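Local coordinates for protein small COPII coat GTPase SAR1 (Encephalitozoon cuniculi, PDB 6VS4) that is a small GTPase of the ADP-ribosylation factor family, built on the P-loop fold and modelled with guanosine-5'-diphosphate and a magnesium ion, at residues 26-31 against 197-202; 41-46 against 102-107; 143-148 against 186-191. One frame throughout, in Å; residues are numbered along the deposited sequence.

In the fold
The three contacts belong to one P-loop fold around a bound GDP. Contacts 2 and 3 reach the same sheet. Strand 40-47 of contact 2 is separated by strand 109-115 from strand 141-146 of contact 3. Contact 1 joins N-terminal helix 9-33 to the loop before helix 204-223, and lies across the centre of the chain from contact 2. Their centres are about 24 Å apart. Contact 3 has its centre about 17 Å from that of contact 1 and about 18 Å from that of contact 2. Only contact 3 touches the nucleotide, through N146 and K147. The side chain of A198 is about 8 Å from GDP, and that of L45 about 9 Å.

Contact 1 of 3, residues 26-31 against 197-202; sequences KVFQNF and SANSIT
I201 and F31 make the main apolar contact. I201 CG2 touches F31 CB at 3.6 Å. CB of I201 lies over one face of the F31 ring, 4.1 Å from its centroid, a CH-pi contact offset toward the rim. F31 turns CG anti to its backbone N (chi1 161°), which sets the ring face under CB of I201. The same CG2 of I201 meets V27 CG1 at 4.0 Å, the side chains crossing at about a right angle.

F28 CB lies 3.2 Å from N199 O, which accepts from Q10 NE2 of the second subunit. N199 CA sits 4.3 Å from the centroid of the F28 ring, off-centre, a second CH-pi contact. The N199 amide stands steeply to that ring, its OD1 3.5 Å from F28 CD2.

A water bridges the segments: it accepts from Q29 NE2 and donates to N199 OD1. N199 ND2 bonds to G196 O. S200 OG accepts from T202 N, an ST turn within the loop. OE1 of the same Q10 accepts from I201 N.

With no direct hydrogen bond, this joint of helix 9-33 to the loop before helix 204-223 rests on apolar packing, CH-pi contacts, F28 carbons against N199 O and one water bridge.

Contact 2 of 3, residues 41-46 against 102-107; sequences SILFLG and DYFYDC
L43 and F104 carry the apolar packing. CD2 of L43 sits over one face of the F104 ring, 3.7 Å from the centroid and 17° off the normal, a CH-pi contact. Its closest ring atom is CE2 of F104, at 3.6 Å. CD1 of L45 approaches the same ring obliquely, 4.0 Å from F104 CE2. F104 has CG anti to its carbonyl carbon (chi1 -63°), which carries the ring across to the two leucines. The other methyl of L43, CD1, lies 4.2 Å from SG of C107.

Segment 41-46 is part of strand 40-47, which leads into a probable P-loop (Walker A) that begins at G46. Strand 109-115 lies next to it in the parallel part of the sheet. Segment 102-107 belongs to the stretch between strands 83-90 and 109-115, the part of the chain that in small GTPases usually contains switch II. It ends in a type II beta turn from F104 to C107.

Contacts with backbone oxygens make up the rest. Both methyls of L43 lie against the carbonyl oxygen of Y103, with CD1 and CD2 each 3.6 Å from Y103 O. CB of S41 meets D106 O at 3.9 Å. No hydrogen bond joins the segments, but S41 N bonds to ND1 of H108, just beyond the turn. The Y103 ring packs edge-to-face with W100.

Contact 3 of 3, residues 143-148 against 186-191; sequences VLMNKI and VKIFYV. With GDP (guanosine-5'-diphosphate), chain D.
Strands 141-146 and 186-190 are parallel neighbours at one side of the P-loop fold. They are joined by a beta-alpha-beta crossover that includes helices 155-159 and 162-172. The first strand runs into N146, K147, I148 and D149, which match the NKxD motif of small GTPases.

Backbone hydrogen bonds set the register. V143 N donates to K187 O at 2.8 Å, and F189 N to V143 O at 2.7 Å. M145 N donates to F189 O, and V191 N to M145 O. I148 N makes a weak bond to V191 O.

Side chains pack on both faces. On one, M145 CG meets I188 CG2 at 3.6 Å, and M145 CB lies 3.6 Å from Y190 CD1. M145 and Y190 run side by side; M145 bends at chi2 (-74°), and its CE comes back near I188 CG2. On the other face, L144 CD2 meets F189 CB at 4.0 Å.

At the strand end, the extended K147 chain lies over the guanine face, with CG 3.5 Å from GDP C5. Its NZ bonds to GDP O4' at 3.2 Å, to N49 O and, as a salt bridge, to D115. N146 ND2 is 2.9 Å from GDP N7 and bonds to A50 O. N146 OD1 accepts from I193 N.

The buried strand pairing is consistent with a firmly held backbone beneath N146 and K147, whose second partners would limit how their polar ends turn.

Contact 1 of 3, residues 26-31 against 197-202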
loop_
_atom_site.group_PDB
_atom_site.type_symbol
_atom_site.label_atom_id
_atom_site.label_comp_id
_atom_site.label_asym_id
_atom_site.label_seq_id
_atom_site.Cartn_x
_atom_site.Cartn_y
_atom_site.Cartn_z
ATOM N N LYS A 26 5.262 9.101 9.020
ATOM C CA LYS A 26 4.466 10.321 9.115
ATOM C C LYS A 26 3.573 10.304 10.346
ATOM O O LYS A 26 3.436 11.322 11.034
ATOM C CB LYS A 26 3.619 10.491 7.851
ATOM C CG LYS A 26 2.801 11.778 7.818
ATOM C CD LYS A 26 3.701 12.992 7.652
ATOM C CE LYS A 26 2.907 14.270 7.439
ATOM N NZ LYS A 26 2.350 14.820 8.701
ATOM N N VAL A 27 3.001 9.141 10.672
ATOM C CA VAL A 27 2.155 9.027 11.857
ATOM C C VAL A 27 2.950 9.350 13.115
ATOM O O VAL A 27 2.460 10.041 14.016
ATOM C CB VAL A 27 1.524 7.624 11.929
ATOM C CG1 VAL A 27 0.834 7.426 13.264
ATOM C CG2 VAL A 27 0.529 7.445 10.801
ATOM N N PHE A 28 4.194 8.876 13.188
ATOM C CA PHE A 28 5.035 9.199 14.332
ATOM C C PHE A 28 5.286 10.696 14.417
ATOM O O PHE A 28 5.120 11.301 15.480
ATOM C CB PHE A 28 6.351 8.425 14.237
ATOM C CG PHE A 28 7.339 8.762 15.322
ATOM C CD1 PHE A 28 7.172 8.287 16.614
ATOM C CD2 PHE A 28 8.461 9.525 15.036
ATOM C CE1 PHE A 28 8.092 8.585 17.602
ATOM C CE2 PHE A 28 9.391 9.821 16.024
ATOM C CZ PHE A 28 9.204 9.358 17.308
ATOM N N GLN A 29 5.630 11.320 13.288
ATOM C CA GLN A 29 5.875 12.760 13.274
ATOM C C GLN A 29 4.639 13.537 13.709
ATOM O O GLN A 29 4.747 14.527 14.440
ATOM C CB GLN A 29 6.322 13.197 11.881
ATOM C CG GLN A 29 7.747 12.776 11.538
ATOM C CD GLN A 29 7.990 12.705 10.047
ATOM O OE1 GLN A 29 7.370 13.431 9.276
ATOM N NE2 GLN A 29 8.908 11.841 9.633
ATOM N N ASN A 30 3.456 13.109 13.257
ATOM C CA ASN A 30 2.219 13.768 13.662
ATOM C C ASN A 30 1.937 13.563 15.142
ATOM O O ASN A 30 1.555 14.504 15.844
ATOM C CB ASN A 30 1.049 13.201 12.864
ATOM C CG ASN A 30 0.919 13.811 11.498
ATOM O OD1 ASN A 30 1.844 14.449 11.000
ATOM N ND2 ASN A 30 -0.243 13.622 10.877
ATOM N N PHE A 31 2.126 12.338 15.632
ATOM C CA PHE A 31 1.835 12.051 17.028
ATOM C C PHE A 31 2.701 12.892 17.954
ATOM O O PHE A 31 2.209 13.462 18.934
ATOM C CB PHE A 31 2.043 10.561 17.296
ATOM C CG PHE A 31 2.225 10.224 18.747
ATOM C CD1 PHE A 31 1.127 9.956 19.547
ATOM C CD2 PHE A 31 3.491 10.171 19.310
ATOM C CE1 PHE A 31 1.289 9.640 20.884
ATOM C CE2 PHE A 31 3.658 9.864 20.645
ATOM C CZ PHE A 31 2.555 9.594 21.432
ATOM N N SER A 197 10.866 0.296 13.650
ATOM C CA SER A 197 9.882 0.116 14.712
ATOM C C SER A 197 9.949 1.215 15.762
ATOM O O SER A 197 9.000 1.370 16.539
ATOM C CB SER A 197 10.073 -1.244 15.383
ATOM O OG SER A 197 11.410 -1.408 15.825
ATOM N N ALA A 198 11.040 1.979 15.809
ATOM C CA ALA A 198 11.103 3.111 16.725
ATOM C C ALA A 198 10.079 4.193 16.389
ATOM O O ALA A 198 9.833 5.071 17.224
ATOM C CB ALA A 198 12.517 3.696 16.736
ATOM N N ASN A 199 9.484 4.154 15.196
ATOM C CA ASN A 199 8.419 5.073 14.810
ATOM C C ASN A 199 7.049 4.659 15.341
ATOM O O ASN A 199 6.066 5.368 15.090
ATOM C CB ASN A 199 8.356 5.206 13.284
ATOM C CG ASN A 199 9.558 5.930 12.709
ATOM O OD1 ASN A 199 9.713 7.135 12.877
ATOM N ND2 ASN A 199 10.404 5.194 12.003
ATOM N N SER A 200 6.947 3.532 16.041
ATOM C CA SER A 200 5.665 3.092 16.580
ATOM C C SER A 200 5.208 4.019 17.696
ATOM O O SER A 200 5.935 4.234 18.672
ATOM C CB SER A 200 5.774 1.664 17.107
ATOM O OG SER A 200 4.663 1.359 17.937
ATOM N N ILE A 201 3.984 4.552 17.571
ATOM C CA ILE A 201 3.498 5.503 18.572
ATOM C C ILE A 201 3.093 4.834 19.875
ATOM O O ILE A 201 2.676 5.527 20.810
ATOM C CB ILE A 201 2.330 6.352 18.031
ATOM C CG1 ILE A 201 1.092 5.500 17.779
ATOM C CG2 ILE A 201 2.740 7.063 16.751
ATOM C CD1 ILE A 201 -0.065 6.325 17.313
ATOM N N THR A 202 3.244 3.515 19.985
ATOM C CA THR A 202 3.165 2.822 21.264
ATOM C C THR A 202 4.494 2.186 21.649
ATOM O O THR A 202 4.553 1.457 22.644
ATOM C CB THR A 202 2.068 1.756 21.243
ATOM O OG1 THR A 202 2.364 0.787 20.234
ATOM C CG2 THR A 202 0.703 2.382 20.986
HETATM O O HOH W 1 10.600 9.634 10.988
#

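Contact 2 of 3, residues 41-46 against 102-107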
loop_
_atom_site.group_PDB
_atom_site.type_symbol
_atom_site.label_atom_id
_atom_site.label_comp_id
_atom_site.label_asym_id
_atom_site.label_seq_id
_atom_site.Cartn_x
_atom_site.Cartn_y
_atom_site.Cartn_z
ATOM N N SER A 41 10.217 24.255 25.375
ATOM C CA SER A 41 11.650 24.135 25.133
ATOM C C SER A 41 12.122 22.776 25.645
ATOM O O SER A 41 12.105 22.520 26.854
ATOM C CB SER A 41 12.406 25.275 25.808
ATOM O OG SER A 41 13.803 25.131 25.618
ATOM N N ILE A 42 12.530 21.899 24.733
ATOM C CA ILE A 42 13.057 20.587 25.079
ATOM C C ILE A 42 14.540 20.555 24.728
ATOM O O ILE A 42 14.926 20.864 23.593
ATOM C CB ILE A 42 12.289 19.471 24.354
ATOM C CG1 ILE A 42 10.783 19.616 24.588
ATOM C CG2 ILE A 42 12.780 18.114 24.816
ATOM C CD1 ILE A 42 10.359 19.516 26.034
ATOM N N LEU A 43 15.370 20.176 25.694
ATOM C CA LEU A 43 16.811 20.079 25.498
ATOM C C LEU A 43 17.185 18.627 25.219
ATOM O O LEU A 43 16.874 17.736 26.016
ATOM C CB LEU A 43 17.562 20.595 26.726
ATOM C CG LEU A 43 18.015 22.056 26.720
ATOM C CD1 LEU A 43 16.837 22.999 26.561
ATOM C CD2 LEU A 43 18.784 22.371 27.999
ATOM N N PHE A 44 17.850 18.392 24.091
ATOM C CA PHE A 44 18.345 17.069 23.730
ATOM C C PHE A 44 19.840 17.047 24.030
ATOM O O PHE A 44 20.620 17.759 23.389
ATOM C CB PHE A 44 18.058 16.761 22.261
ATOM C CG PHE A 44 16.597 16.644 21.943
ATOM C CD1 PHE A 44 15.806 17.778 21.820
ATOM C CD2 PHE A 44 16.012 15.405 21.766
ATOM C CE1 PHE A 44 14.457 17.675 21.531
ATOM C CE2 PHE A 44 14.667 15.296 21.473
ATOM C CZ PHE A 44 13.887 16.434 21.353
ATOM N N LEU A 45 20.239 16.231 25.004
ATOM C CA LEU A 45 21.556 16.335 25.604
ATOM C C LEU A 45 22.235 14.970 25.621
ATOM O O LEU A 45 21.587 13.924 25.534
ATOM C CB LEU A 45 21.449 16.906 27.027
ATOM C CG LEU A 45 20.728 18.260 27.170
ATOM C CD1 LEU A 45 20.476 18.601 28.635
ATOM C CD2 LEU A 45 21.486 19.388 26.495
ATOM N N GLY A 46 23.556 14.998 25.762
ATOM C CA GLY A 46 24.362 13.795 25.696
ATOM C C GLY A 46 25.708 14.082 25.067
ATOM O O GLY A 46 25.888 15.138 24.459
ATOM N N ASP A 102 22.521 29.523 30.370
ATOM C CA ASP A 102 21.406 30.231 29.752
ATOM C C ASP A 102 20.454 29.273 29.046
ATOM O O ASP A 102 19.248 29.543 28.967
ATOM C CB ASP A 102 21.931 31.282 28.772
ATOM C CG ASP A 102 22.602 32.443 29.472
ATOM O OD1 ASP A 102 22.281 32.684 30.655
ATOM O OD2 ASP A 102 23.444 33.117 28.840
ATOM N N TYR A 103 20.969 28.151 28.534
ATOM C CA TYR A 103 20.121 27.189 27.838
ATOM C C TYR A 103 19.125 26.502 28.762
ATOM O O TYR A 103 18.167 25.895 28.274
ATOM C CB TYR A 103 20.982 26.128 27.151
ATOM C CG TYR A 103 21.733 26.629 25.943
ATOM C CD1 TYR A 103 21.229 26.428 24.668
ATOM C CD2 TYR A 103 22.931 27.321 26.073
ATOM C CE1 TYR A 103 21.895 26.890 23.550
ATOM C CE2 TYR A 103 23.613 27.784 24.958
ATOM C CZ TYR A 103 23.085 27.564 23.697
ATOM O OH TYR A 103 23.734 28.014 22.569
ATOM N N PHE A 104 19.328 26.569 30.074
ATOM C CA PHE A 104 18.418 25.938 31.018
ATOM C C PHE A 104 17.441 26.924 31.649
ATOM O O PHE A 104 16.665 26.532 32.526
ATOM C CB PHE A 104 19.213 25.203 32.103
ATOM C CG PHE A 104 20.052 24.062 31.572
ATOM C CD1 PHE A 104 21.288 24.301 30.983
ATOM C CD2 PHE A 104 19.596 22.755 31.639
ATOM C CE1 PHE A 104 22.058 23.259 30.492
ATOM C CE2 PHE A 104 20.365 21.705 31.146
ATOM C CZ PHE A 104 21.591 21.957 30.569
ATOM N N TYR A 105 17.465 28.191 31.235
ATOM C CA TYR A 105 16.440 29.136 31.655
ATOM C C TYR A 105 15.136 28.819 30.935
ATOM O O TYR A 105 15.111 28.689 29.708
ATOM C CB TYR A 105 16.872 30.573 31.362
ATOM N N ASP A 106 14.052 28.686 31.703
ATOM C CA ASP A 106 12.730 28.343 31.164
ATOM C C ASP A 106 12.780 27.068 30.323
ATOM O O ASP A 106 12.017 26.893 29.371
ATOM C CB ASP A 106 12.140 29.509 30.363
ATOM C CG ASP A 106 10.624 29.469 30.303
ATOM O OD1 ASP A 106 10.015 28.594 30.954
ATOM O OD2 ASP A 106 10.035 30.319 29.607
ATOM N N CYS A 107 13.686 26.167 30.681
ATOM C CA CYS A 107 13.731 24.835 30.096
ATOM C C CYS A 107 12.558 24.008 30.609
ATOM O O CYS A 107 12.326 23.932 31.819
ATOM C CB CYS A 107 15.063 24.184 30.459
ATOM S SG CYS A 107 15.156 22.404 30.310
#

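Contact 3 of 3, residues 143-148 against 186-191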
loop_
_atom_site.group_PDB
_atom_site.type_symbol
_atom_site.label_atom_id
_atom_site.label_comp_id
_atom_site.label_asym_id
_atom_site.label_seq_id
_atom_site.Cartn_x
_atom_site.Cartn_y
_atom_site.Cartn_z
ATOM N N VAL A 143 15.543 9.613 29.918
ATOM C CA VAL A 143 16.824 9.065 29.493
ATOM C C VAL A 143 16.575 7.988 28.446
ATOM O O VAL A 143 15.825 7.033 28.684
ATOM C CB VAL A 143 17.623 8.508 30.679
ATOM C CG1 VAL A 143 18.895 7.852 30.182
ATOM C CG2 VAL A 143 17.951 9.621 31.636
ATOM N N LEU A 144 17.204 8.146 27.287
ATOM C CA LEU A 144 17.150 7.156 26.223
ATOM C C LEU A 144 18.463 6.390 26.214
ATOM O O LEU A 144 19.507 6.936 25.852
ATOM C CB LEU A 144 16.883 7.820 24.873
ATOM C CG LEU A 144 15.585 8.645 24.783
ATOM C CD1 LEU A 144 15.367 9.222 23.382
ATOM C CD2 LEU A 144 14.409 7.812 25.214
ATOM N N MET A 145 18.422 5.141 26.653
ATOM C CA MET A 145 19.550 4.239 26.440
ATOM C C MET A 145 19.445 3.756 24.997
ATOM O O MET A 145 18.592 2.930 24.662
ATOM C CB MET A 145 19.530 3.093 27.446
ATOM C CG MET A 145 19.694 3.536 28.901
ATOM S SD MET A 145 21.373 4.042 29.340
ATOM C CE MET A 145 21.187 4.439 31.075
ATOM N N ASN A 146 20.284 4.308 24.130
ATOM C CA ASN A 146 20.160 4.137 22.691
ATOM C C ASN A 146 21.163 3.110 22.178
ATOM O O ASN A 146 22.123 2.751 22.864
ATOM C CB ASN A 146 20.362 5.479 21.976
ATOM C CG ASN A 146 19.977 5.429 20.507
ATOM O OD1 ASN A 146 19.044 4.728 20.124
ATOM N ND2 ASN A 146 20.698 6.176 19.677
ATOM N N LYS A 147 20.920 2.643 20.948
ATOM C CA LYS A 147 21.780 1.694 20.237
ATOM C C LYS A 147 21.788 0.312 20.889
ATOM O O LYS A 147 22.787 -0.408 20.813
ATOM C CB LYS A 147 23.212 2.222 20.102
ATOM C CG LYS A 147 23.297 3.628 19.530
ATOM C CD LYS A 147 24.641 3.856 18.884
ATOM C CE LYS A 147 24.839 5.297 18.493
ATOM N NZ LYS A 147 26.237 5.510 18.059
ATOM N N ILE A 148 20.669 -0.097 21.495
ATOM C CA ILE A 148 20.619 -1.411 22.119
ATOM C C ILE A 148 20.758 -2.524 21.095
ATOM O O ILE A 148 21.093 -3.656 21.464
ATOM C CB ILE A 148 19.327 -1.588 22.935
ATOM C CG1 ILE A 148 18.103 -1.616 22.010
ATOM C CG2 ILE A 148 19.218 -0.501 24.018
ATOM C CD1 ILE A 148 16.798 -1.787 22.743
ATOM N N VAL A 186 12.968 11.298 36.809
ATOM C CA VAL A 186 13.879 10.714 35.826
ATOM C C VAL A 186 13.320 9.348 35.441
ATOM O O VAL A 186 12.971 8.554 36.320
ATOM C CB VAL A 186 15.315 10.577 36.388
ATOM C CG1 VAL A 186 16.239 9.878 35.396
ATOM C CG2 VAL A 186 15.898 11.938 36.782
ATOM N N LYS A 187 13.235 9.060 34.140
ATOM C CA LYS A 187 12.795 7.742 33.698
ATOM C C LYS A 187 13.632 7.277 32.515
ATOM O O LYS A 187 13.835 8.027 31.554
ATOM C CB LYS A 187 11.306 7.732 33.329
ATOM C CG LYS A 187 10.764 6.313 33.188
ATOM C CD LYS A 187 9.253 6.255 33.121
ATOM C CE LYS A 187 8.796 4.816 32.913
ATOM N NZ LYS A 187 7.341 4.639 33.172
ATOM N N ILE A 188 14.080 6.023 32.579
ATOM C CA ILE A 188 15.004 5.449 31.605
ATOM C C ILE A 188 14.226 4.608 30.605
ATOM O O ILE A 188 13.391 3.780 30.989
ATOM C CB ILE A 188 16.084 4.607 32.310
ATOM C CG1 ILE A 188 16.884 5.476 33.280
ATOM C CG2 ILE A 188 17.026 3.964 31.307
ATOM C CD1 ILE A 188 17.783 4.665 34.199
ATOM N N PHE A 189 14.502 4.809 29.321
ATOM C CA PHE A 189 13.910 4.002 28.265
ATOM C C PHE A 189 15.015 3.396 27.409
ATOM O O PHE A 189 16.078 3.995 27.228
ATOM C CB PHE A 189 12.960 4.829 27.386
ATOM C CG PHE A 189 11.717 5.307 28.099
ATOM C CD1 PHE A 189 11.761 6.408 28.938
ATOM C CD2 PHE A 189 10.499 4.663 27.906
ATOM C CE1 PHE A 189 10.621 6.851 29.582
ATOM C CE2 PHE A 189 9.351 5.099 28.551
ATOM C CZ PHE A 189 9.411 6.199 29.387
ATOM N N TYR A 190 14.754 2.201 26.889
ATOM C CA TYR A 190 15.718 1.453 26.088
ATOM C C TYR A 190 15.203 1.384 24.656
ATOM O O TYR A 190 14.112 0.857 24.408
ATOM C CB TYR A 190 15.953 0.059 26.678
ATOM C CG TYR A 190 16.356 0.134 28.132
ATOM C CD1 TYR A 190 17.693 0.182 28.497
ATOM C CD2 TYR A 190 15.399 0.206 29.135
ATOM C CE1 TYR A 190 18.070 0.275 29.822
ATOM C CE2 TYR A 190 15.757 0.306 30.451
ATOM C CZ TYR A 190 17.098 0.338 30.796
ATOM O OH TYR A 190 17.456 0.433 32.117
ATOM N N VAL A 191 15.971 1.951 23.725
ATOM C CA VAL A 191 15.506 2.195 22.367
ATOM C C VAL A 191 16.627 1.920 21.371
ATOM O O VAL A 191 17.809 1.871 21.719
ATOM C CB VAL A 191 14.997 3.647 22.191
ATOM C CG1 VAL A 191 13.792 3.929 23.089
ATOM C CG2 VAL A 191 16.113 4.635 22.482
HETATM P PB GDP D . 25.082 13.117 17.825
HETATM O O1B GDP D . 26.568 13.503 17.944
HETATM O O2B GDP D . 24.270 14.173 17.134
HETATM O O3B GDP D . 24.573 12.748 19.220
HETATM O O3A GDP D . 25.017 11.762 16.997
HETATM P PA GDP D . 24.281 11.319 15.663
HETATM O O1A GDP D . 25.024 11.974 14.510
HETATM O O2A GDP D . 22.827 11.570 15.737
HETATM O "O5'" GDP D . 24.582 9.755 15.553
HETATM C "C5'" GDP D . 25.900 9.194 15.381
HETATM C "C4'" GDP D . 25.789 7.865 14.677
HETATM O "O4'" GDP D . 25.048 6.940 15.506
HETATM C "C3'" GDP D . 25.087 7.897 13.314
HETATM O "O3'" GDP D . 25.830 7.192 12.326
HETATM C "C2'" GDP D . 23.740 7.223 13.593
HETATM O "O2'" GDP D . 23.264 6.531 12.447
HETATM C "C1'" GDP D . 24.135 6.238 14.687
HETATM N N9 GDP D . 23.015 5.776 15.521
HETATM C C8 GDP D . 22.079 6.533 16.177
HETATM N N7 GDP D . 21.197 5.811 16.829
HETATM C C5 GDP D . 21.572 4.501 16.579
HETATM C C6 GDP D . 20.982 3.252 16.976
HETATM O O6 GDP D . 20.004 3.086 17.700
HETATM N N1 GDP D . 21.667 2.167 16.467
HETATM C C2 GDP D . 22.796 2.240 15.696
HETATM N N2 GDP D . 23.335 1.084 15.301
HETATM N N3 GDP D . 23.360 3.387 15.327
HETATM C C4 GDP D . 22.696 4.466 15.785
#